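Local coordinates for protein phosphoserine phosphatase RsbX (PDB 3W42) that dephosphorylates the phosphoserine form of RsbS and acts as a negative regulator of sigma-B activity in the general stress response of Bacillus subtilis, at residues Met31-Asp35 and Lys36-Cys40; Ser179-Met182 and Tyr183-Arg187. All blocks are in the same frame, centred on the assembly; numbering follows the deposited sequence. Where two conformers were deposited one is given.

The two contacts are local structures at separate places in a single PPM-type phosphatase domain, an alpha-beta beta-alpha sandwich. Contact 1 is the turn end of the hairpin between strands 27-33 and 37-45, at the margin of the five-stranded sheet; contact 2 is a helical turn on the surface, between helix 173-179 and strand 191-198 of the six-stranded sheet. Their centres lie 27 Å apart and their nearest atoms about 14 Å, so they do not touch. Both nevertheless lead along the chain to the manganese site of Asp44, Asp156 and Asp189: strand 37-45 carries Asp44, and Asp189 follows just after 183-187. The Tyr183 side chain is about 13 Å from a manganese ion.

Contact 1: residues Met31-Asp35 and Lys36-Cys40; sequences MKADD and KELIC
The antiparallel hairpin of strands 27-33 and 37-45 turns at Asp34-Glu37, where Asp34 closes it against Lys36 and Glu37. Segments 31-33 and 37-40 run at 177°, with Lys32 and Ile39 as a hydrogen-bonded pair: Lys32 N reaches Ile39 O at 2.9 Å, and Ile39 N returns to Lys32 O at 3.0 Å. The last backbone rung is Asp34 N to Glu37 O, 3.0 Å. A chi1 of 68° sets Asp34 CG between the backbone N and the carbonyl carbon, which brings OD1 over the turn. This oxygen takes two amides: Glu37 N nearly in line with its C-O bond and Lys36 N from above the carboxylate plane, each 2.9 Å from Asp34 OD1. Water links Asp34 OD2 to Glu37 OE2, like charges 4.7 Å apart. A second water joins Lys32 O and Glu37 O. Met31, Ala33, Leu38 and Cys40 share one sheet face: Ala33 CB lies 3.6 Å from Leu38 CD1, and Met31 lies across Leu38 and Cys40. It looks toward the other sheet, where Leu38 touches Phe151 and Cys40 meets Ile153. The Asp34 OD1 bond to Lys36 N defines an Asx turn, here forming the tip of a tight beta hairpin.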
loop_
_atom_site.group_PDB
_atom_site.type_symbol
_atom_site.label_atom_id
_atom_site.label_comp_id
_atom_site.label_asym_id
_atom_site.label_seq_id
_atom_site.Cartn_x
_atom_site.Cartn_y
_atom_site.Cartn_z
ATOM N N MET A 31 2.337 -8.547 -0.998
ATOM C CA MET A 31 3.505 -8.075 -1.857
ATOM C C MET A 31 3.918 -9.320 -2.655
ATOM O O MET A 31 4.320 -10.276 -1.990
ATOM C CB MET A 31 4.791 -7.588 -1.129
ATOM C CG MET A 31 6.047 -7.408 -2.006
ATOM S SD MET A 31 5.880 -6.205 -3.363
ATOM C CE MET A 31 5.800 -5.033 -2.252
ATOM N N LYS A 32 4.005 -9.284 -3.969
ATOM C CA LYS A 32 4.753 -10.294 -4.713
ATOM C C LYS A 32 5.341 -9.682 -5.946
ATOM O O LYS A 32 4.664 -9.027 -6.695
ATOM C CB LYS A 32 3.853 -11.453 -5.118
ATOM C CG LYS A 32 4.514 -12.585 -5.827
ATOM C CD LYS A 32 3.416 -13.439 -6.539
ATOM C CE LYS A 32 2.580 -14.272 -5.461
ATOM N NZ LYS A 32 1.460 -15.355 -5.731
ATOM N N ALA A 33 6.612 -9.914 -6.152
ATOM C CA ALA A 33 7.342 -9.524 -7.310
ATOM C C ALA A 33 7.939 -10.744 -7.991
ATOM O O ALA A 33 8.409 -11.654 -7.316
ATOM C CB ALA A 33 8.449 -8.465 -7.004
ATOM N N ASP A 34 7.934 -10.771 -9.301
ATOM C CA ASP A 34 8.760 -11.689 -10.087
ATOM C C ASP A 34 9.576 -10.820 -11.071
ATOM O O ASP A 34 9.694 -9.611 -10.874
ATOM C CB ASP A 34 7.890 -12.741 -10.765
ATOM C CG ASP A 34 6.973 -12.240 -11.846
ATOM O OD1 ASP A 34 7.098 -11.173 -12.345
ATOM O OD2 ASP A 34 6.162 -13.097 -12.226
ATOM N N ASP A 35 10.233 -11.455 -12.024
ATOM C CA ASP A 35 11.145 -10.689 -12.880
ATOM C C ASP A 35 10.421 -9.731 -13.791
ATOM O O ASP A 35 11.055 -8.870 -14.390
ATOM C CB ASP A 35 12.016 -11.627 -13.711
ATOM C CG ASP A 35 12.893 -12.518 -12.890
ATOM O OD1 ASP A 35 13.367 -12.120 -11.815
ATOM O OD2 ASP A 35 13.156 -13.657 -13.357
ATOM N N LYS A 36 9.105 -9.913 -13.937
ATOM C CA LYS A 36 8.310 -9.160 -14.892
ATOM C C LYS A 36 7.408 -8.107 -14.227
ATOM O O LYS A 36 7.143 -7.063 -14.836
ATOM C CB LYS A 36 7.475 -10.076 -15.764
ATOM C CG LYS A 36 8.376 -10.970 -16.688
ATOM C CD LYS A 36 7.632 -12.098 -17.475
ATOM C CE LYS A 36 6.439 -11.788 -18.552
ATOM N NZ LYS A 36 6.035 -13.067 -19.384
ATOM N N GLU A 37 6.848 -8.369 -13.055
ATOM C CA GLU A 37 5.808 -7.542 -12.497
ATOM C C GLU A 37 5.764 -7.625 -11.004
ATOM O O GLU A 37 6.293 -8.532 -10.360
ATOM C CB GLU A 37 4.484 -7.813 -13.100
ATOM C CG GLU A 37 3.992 -9.119 -12.819
ATOM C CD GLU A 37 2.776 -9.470 -13.649
ATOM O OE1 GLU A 37 2.029 -8.673 -14.084
ATOM O OE2 GLU A 37 2.615 -10.590 -14.045
ATOM N N LEU A 38 5.080 -6.627 -10.438
ATOM C CA LEU A 38 4.797 -6.486 -8.981
ATOM C C LEU A 38 3.304 -6.399 -8.824
ATOM O O LEU A 38 2.654 -5.655 -9.575
ATOM C CB LEU A 38 5.428 -5.169 -8.393
ATOM C CG LEU A 38 5.244 -4.883 -6.907
ATOM C CD1 LEU A 38 6.305 -5.736 -6.168
ATOM C CD2 LEU A 38 5.363 -3.383 -6.440
ATOM N N ILE A 39 2.775 -7.001 -7.761
ATOM C CA ILE A 39 1.520 -6.559 -7.218
ATOM C C ILE A 39 1.688 -6.343 -5.742
ATOM O O ILE A 39 2.431 -7.043 -5.035
ATOM C CB ILE A 39 0.393 -7.501 -7.454
ATOM C CG1 ILE A 39 -0.921 -6.816 -7.070
ATOM C CG2 ILE A 39 0.591 -8.821 -6.728
ATOM C CD1 ILE A 39 -2.098 -7.440 -7.673
ATOM N N CYS A 40 1.035 -5.322 -5.272
ATOM C CA CYS A 40 1.029 -5.084 -3.813
ATOM C C CYS A 40 -0.248 -4.365 -3.436
ATOM O O CYS A 40 -0.946 -3.756 -4.216
ATOM C CB CYS A 40 2.251 -4.484 -3.203
ATOM S SG CYS A 40 2.426 -2.767 -3.787
HETATM O O HOH W 1 4.310 -10.453 -9.138
HETATM O O HOH W 2 4.606 -12.429 -14.645
#

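Contact 2: residues Ser179-Met182 and Tyr183-Arg187; sequences SLKM and YTTSR
The chain from Leu180 to Thr184 makes two successive 3-10 turns, Tyr183 N bonding to Leu180 O and Thr184 N to Lys181 O, each at 3.0 Å. Both amides come in from above the carbonyl plane of their acceptor. Lys181 O has a second donor: the Thr184 hydroxyl gives its proton from OG1 at 2.7 Å, within the carbonyl plane and on a lone pair, so one residue grips this oxygen twice. A chi1 of 70° sets OG1 between Thr184's backbone N and carbonyl carbon, where it can make that bond. Met182 folds back over the next residue's ring. Its CG sits 3.5 Å from the centroid of the Tyr183 ring, 8° off the normal, a CH-pi contact over the face, while SD lies obliquely at 4.1 Å from that centroid in a Met-aromatic contact. On the Leu180 side, Tyr183 CD2 approaches Leu180 CD2 at 4.1 Å, the two side chains crossing at about a right angle. A water accepts from Ser186 N and donates to Met182 O, linking the end of the turn to the loop that follows. Leu180 packs on Ile163 and His166 of helix 163-169, and Ser179 OG bonds to His166 ND1. Tyr183 rests on Leu158, Val160 and Pro161, and Thr184 touches Tyr15 of strand 10-17, so the turn bridges helix 163-169 and the six-stranded sheet.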
loop_
_atom_site.group_PDB
_atom_site.type_symbol
_atom_site.label_atom_id
_atom_site.label_comp_id
_atom_site.label_asym_id
_atom_site.label_seq_id
_atom_site.Cartn_x
_atom_site.Cartn_y
_atom_site.Cartn_z
ATOM N N SER A 179 14.573 6.486 8.106
ATOM C CA SER A 179 14.226 7.908 8.122
ATOM C C SER A 179 12.883 8.178 8.778
ATOM O O SER A 179 12.655 9.278 9.326
ATOM C CB SER A 179 14.213 8.397 6.677
ATOM O OG SER A 179 14.031 9.769 6.545
ATOM N N LEU A 180 11.975 7.213 8.719
ATOM C CA LEU A 180 10.627 7.307 9.276
ATOM C C LEU A 180 10.507 6.823 10.690
ATOM O O LEU A 180 9.407 6.848 11.245
ATOM C CB LEU A 180 9.668 6.459 8.373
ATOM C CG LEU A 180 9.491 6.970 6.928
ATOM C CD1 LEU A 180 8.753 5.919 6.112
ATOM C CD2 LEU A 180 8.837 8.291 6.850
ATOM N N LYS A 181 11.619 6.417 11.325
ATOM C CA LYS A 181 11.507 5.738 12.613
ATOM C C LYS A 181 10.803 6.610 13.644
ATOM O O LYS A 181 10.053 6.037 14.479
ATOM C CB LYS A 181 12.895 5.381 13.104
ATOM C CG LYS A 181 12.861 4.819 14.485
ATOM C CD LYS A 181 14.098 4.229 14.990
ATOM C CE LYS A 181 13.816 3.559 16.379
ATOM N NZ LYS A 181 13.613 4.548 17.541
ATOM N N MET A 182 10.970 7.935 13.659
ATOM C CA MET A 182 10.367 8.730 14.709
ATOM C C MET A 182 8.871 8.637 14.722
ATOM O O MET A 182 8.240 8.943 15.719
ATOM C CB MET A 182 10.830 10.158 14.658
ATOM C CG MET A 182 10.264 10.976 13.500
ATOM S SD MET A 182 10.237 12.754 13.690
ATOM C CE MET A 182 9.035 12.899 15.033
ATOM N N TYR A 183 8.238 8.276 13.618
ATOM C CA TYR A 183 6.783 8.188 13.472
ATOM C C TYR A 183 6.239 6.852 13.877
ATOM O O TYR A 183 5.031 6.623 13.831
ATOM C CB TYR A 183 6.409 8.546 12.012
ATOM C CG TYR A 183 7.029 9.770 11.528
ATOM C CD1 TYR A 183 6.687 10.995 12.032
ATOM C CD2 TYR A 183 8.044 9.688 10.607
ATOM C CE1 TYR A 183 7.274 12.171 11.598
ATOM C CE2 TYR A 183 8.702 10.834 10.137
ATOM C CZ TYR A 183 8.350 12.045 10.664
ATOM O OH TYR A 183 8.995 13.168 10.174
ATOM N N THR A 184 7.093 5.924 14.287
ATOM C CA THR A 184 6.706 4.548 14.581
ATOM C C THR A 184 6.732 4.234 16.065
ATOM O O THR A 184 6.304 3.166 16.454
ATOM C CB THR A 184 7.664 3.547 13.892
ATOM O OG1 THR A 184 8.963 3.564 14.508
ATOM C CG2 THR A 184 7.718 3.734 12.365
ATOM N N THR A 185 7.231 5.142 16.888
ATOM C CA THR A 185 7.450 4.852 18.255
ATOM C C THR A 185 6.185 4.978 19.140
ATOM O O THR A 185 6.043 4.301 20.136
ATOM C CB THR A 185 8.627 5.696 18.811
ATOM O OG1 THR A 185 8.359 7.033 18.490
ATOM C CG2 THR A 185 9.918 5.257 18.169
ATOM N N SER A 186 5.279 5.875 18.807
ATOM C CA SER A 186 4.121 6.072 19.639
ATOM C C SER A 186 3.128 4.917 19.597
ATOM O O SER A 186 2.434 4.665 20.558
ATOM C CB SER A 186 3.355 7.313 19.173
ATOM O OG SER A 186 2.588 7.060 17.962
ATOM N N ARG A 187 3.026 4.238 18.445
ATOM C CA ARG A 187 2.106 3.129 18.272
ATOM C C ARG A 187 0.671 3.473 18.652
ATOM O O ARG A 187 -0.083 2.651 19.220
ATOM C CB ARG A 187 2.644 1.901 19.053
ATOM C CG ARG A 187 4.037 1.481 18.640
ATOM C CD ARG A 187 4.533 0.260 19.410
ATOM N NE ARG A 187 3.679 -0.849 19.142
ATOM C CZ ARG A 187 3.804 -2.040 19.711
ATOM N NH1 ARG A 187 4.784 -2.287 20.574
ATOM N NH2 ARG A 187 2.918 -2.956 19.399
HETATM O O HOH W 3 5.674 8.024 16.798
#